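Local coordinates for integral membrane indolylacetylinositol arabinosyltransferase EmbC (Mycolicibacterium smegmatis, PDB 7BVE), which probably transfers arabinose units to build the arabinan polymers of the mycobacterial cell wall, as an integral membrane glycosyltransferase that binds the drug ethambutol, at residues A[505-510]-A[570-575]. Numbering follows the deposited sequence.
With PO4 (phosphate ion), chain F.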
loop_
_atom_site.group_PDB
_atom_site.type_symbol
_atom_site.label_atom_id
_atom_site.label_comp_id
_atom_site.label_asym_id
_atom_site.label_seq_id
_atom_site.Cartn_x
_atom_site.Cartn_y
_atom_site.Cartn_z
ATOM N N TYR A 505 4.462 -1.779 8.116
ATOM C CA TYR A 505 3.560 -2.919 8.181
ATOM C C TYR A 505 2.839 -3.154 6.866
ATOM O O TYR A 505 2.332 -4.250 6.634
ATOM C CB TYR A 505 2.566 -2.708 9.313
ATOM C CG TYR A 505 3.250 -2.682 10.650
ATOM C CD1 TYR A 505 3.561 -3.859 11.312
ATOM C CD2 TYR A 505 3.626 -1.483 11.231
ATOM C CE1 TYR A 505 4.201 -3.837 12.524
ATOM C CE2 TYR A 505 4.267 -1.454 12.432
ATOM C CZ TYR A 505 4.553 -2.628 13.076
ATOM O OH TYR A 505 5.197 -2.584 14.287
ATOM N N SER A 506 2.773 -2.148 6.000
ATOM C CA SER A 506 2.270 -2.373 4.654
ATOM C C SER A 506 3.298 -3.109 3.812
ATOM O O SER A 506 2.939 -3.907 2.943
ATOM C CB SER A 506 1.896 -1.046 4.005
ATOM O OG SER A 506 0.844 -0.418 4.712
ATOM N N ARG A 507 4.584 -2.847 4.047
ATOM C CA ARG A 507 5.639 -3.572 3.349
ATOM C C ARG A 507 5.821 -4.977 3.891
ATOM O O ARG A 507 6.293 -5.851 3.162
ATOM C CB ARG A 507 6.964 -2.822 3.441
ATOM C CG ARG A 507 6.988 -1.536 2.670
ATOM C CD ARG A 507 8.309 -0.810 2.802
ATOM N NE ARG A 507 8.235 0.503 2.171
ATOM C CZ ARG A 507 9.209 1.405 2.193
ATOM N NH1 ARG A 507 10.347 1.138 2.809
ATOM N NH2 ARG A 507 9.045 2.574 1.596
ATOM N N LEU A 508 5.479 -5.211 5.159
ATOM C CA LEU A 508 5.546 -6.566 5.697
ATOM C C LEU A 508 4.527 -7.500 5.055
ATOM O O LEU A 508 4.754 -8.711 5.014
ATOM C CB LEU A 508 5.343 -6.528 7.211
ATOM C CG LEU A 508 5.482 -7.798 8.047
ATOM C CD1 LEU A 508 6.888 -8.311 7.989
ATOM C CD2 LEU A 508 5.074 -7.543 9.469
ATOM N N PHE A 509 3.423 -6.972 4.530
ATOM C CA PHE A 509 2.370 -7.781 3.932
ATOM C C PHE A 509 2.327 -7.674 2.414
ATOM O O PHE A 509 1.262 -7.806 1.816
ATOM C CB PHE A 509 1.013 -7.410 4.513
ATOM C CG PHE A 509 0.800 -7.912 5.896
ATOM C CD1 PHE A 509 0.429 -9.224 6.110
ATOM C CD2 PHE A 509 0.964 -7.083 6.980
ATOM C CE1 PHE A 509 0.238 -9.696 7.376
ATOM C CE2 PHE A 509 0.775 -7.548 8.250
ATOM C CZ PHE A 509 0.410 -8.857 8.448
ATOM N N THR A 510 3.461 -7.450 1.775
ATOM C CA THR A 510 3.527 -7.509 0.326
ATOM C C THR A 510 3.877 -8.929 -0.103
ATOM O O THR A 510 3.875 -9.862 0.700
ATOM C CB THR A 510 4.529 -6.496 -0.214
ATOM O OG1 THR A 510 5.803 -6.703 0.403
ATOM C CG2 THR A 510 4.058 -5.089 0.046
ATOM N N THR A 570 13.371 6.158 7.974
ATOM C CA THR A 570 13.019 5.209 6.931
ATOM C C THR A 570 12.254 4.050 7.547
ATOM O O THR A 570 12.561 3.605 8.653
ATOM C CB THR A 570 14.259 4.684 6.220
ATOM O OG1 THR A 570 15.104 4.028 7.168
ATOM C CG2 THR A 570 15.024 5.816 5.577
ATOM N N LYS A 571 11.255 3.560 6.825
ATOM C CA LYS A 571 10.369 2.518 7.329
ATOM C C LYS A 571 10.641 1.254 6.527
ATOM O O LYS A 571 9.957 0.975 5.543
ATOM C CB LYS A 571 8.914 2.937 7.216
ATOM C CG LYS A 571 8.572 4.245 7.893
ATOM C CD LYS A 571 8.765 4.173 9.382
ATOM C CE LYS A 571 8.195 5.387 10.071
ATOM N NZ LYS A 571 8.953 6.618 9.801
ATOM N N TRP A 572 11.629 0.483 6.958
ATOM C CA TRP A 572 11.981 -0.770 6.314
ATOM C C TRP A 572 11.615 -1.942 7.209
ATOM O O TRP A 572 11.306 -1.786 8.389
ATOM C CB TRP A 572 13.468 -0.817 5.971
ATOM C CG TRP A 572 13.836 0.149 4.926
ATOM C CD1 TRP A 572 14.447 1.346 5.098
ATOM C CD2 TRP A 572 13.575 0.028 3.533
ATOM N NE1 TRP A 572 14.601 1.978 3.893
ATOM C CE2 TRP A 572 14.069 1.187 2.914
ATOM C CE3 TRP A 572 12.979 -0.955 2.743
ATOM C CZ2 TRP A 572 13.986 1.389 1.546
ATOM C CZ3 TRP A 572 12.897 -0.752 1.387
ATOM C CH2 TRP A 572 13.399 0.410 0.801
ATOM N N THR A 573 11.658 -3.128 6.621
ATOM C CA THR A 573 11.260 -4.345 7.309
ATOM C C THR A 573 12.423 -4.982 8.059
ATOM O O THR A 573 12.212 -5.620 9.093
ATOM C CB THR A 573 10.639 -5.312 6.293
ATOM O OG1 THR A 573 9.601 -4.639 5.588
ATOM C CG2 THR A 573 10.012 -6.497 6.961
ATOM N N HIS A 574 13.656 -4.758 7.617
ATOM C CA HIS A 574 14.814 -5.279 8.339
ATOM C C HIS A 574 15.179 -4.481 9.577
ATOM O O HIS A 574 16.213 -4.768 10.180
ATOM C CB HIS A 574 16.035 -5.377 7.425
ATOM C CG HIS A 574 16.334 -4.126 6.672
ATOM N ND1 HIS A 574 15.833 -3.889 5.407
ATOM C CD2 HIS A 574 17.064 -3.034 6.990
ATOM C CE1 HIS A 574 16.260 -2.713 4.982
ATOM N NE2 HIS A 574 16.998 -2.176 5.925
ATOM N N HIS A 575 14.371 -3.506 9.976
ATOM C CA HIS A 575 14.566 -2.841 11.251
ATOM C C HIS A 575 13.947 -3.606 12.404
ATOM O O HIS A 575 14.097 -3.180 13.551
ATOM C CB HIS A 575 13.977 -1.438 11.216
ATOM C CG HIS A 575 14.670 -0.517 10.268
ATOM N ND1 HIS A 575 14.191 0.737 9.970
ATOM C CD2 HIS A 575 15.799 -0.668 9.542
ATOM C CE1 HIS A 575 14.996 1.319 9.102
ATOM N NE2 HIS A 575 15.982 0.488 8.827
HETATM P P PO4 F . 18.733 3.190 7.346
HETATM O O1 PO4 F . 19.623 2.468 8.326
HETATM O O2 PO4 F . 18.236 2.219 6.306
HETATM O O3 PO4 F . 17.566 3.791 8.087
HETATM O O4 PO4 F . 19.504 4.291 6.666
#
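Leu508, on the short helix 502-508, and Thr573, in the irregular loop between helices 548-564 and 582-592, are the closest backbone neighbours, their CA atoms 6.3 Å apart. Both pieces belong to the GT-C-type membrane region of this arabinosyltransferase, and they illustrate how a cation-pi contact can engage one face of an aromatic residue in a ligand pocket. Arg507 leaves the helix with CG anti to the carbonyl carbon (chi1 -69°) and runs extended as far as NE, long enough to carry its guanidinium group over one face of the Trp572 indole. CZ of Arg507 sits 4.4 Å from the centroid of the six-membered ring of Trp572 and only 13° off the ring normal, although the guanidinium and indole planes are inclined by 53°. The tilt brings NH1 foremost: this atom of Arg507 lies 3.4 Å from CE3 of Trp572. It is also near the carbonyl oxygen of Lys571, but at an angle too poor for a hydrogen bond. Trp572 itself touches bound ethambutol, which makes Arg507 a second-shell residue of that pocket. The backbone O of Trp572 accepts a hydrogen bond from Arg504, a further tie to helix 502-508. Next to the cation-pi pair, the side chains of Leu508 and Thr573 cross at about a right angle; both also meet helix 517-539, at Val523 and Arg519 respectively. Earlier in the loop, Thr570 donates from OG1 to O3 of the phosphate ion (2.6 Å), which Arg383 binds as well. Back across the contact, CG2 of Thr573, anti to its own backbone N, rests 3.8 Å from CD1 of Leu508.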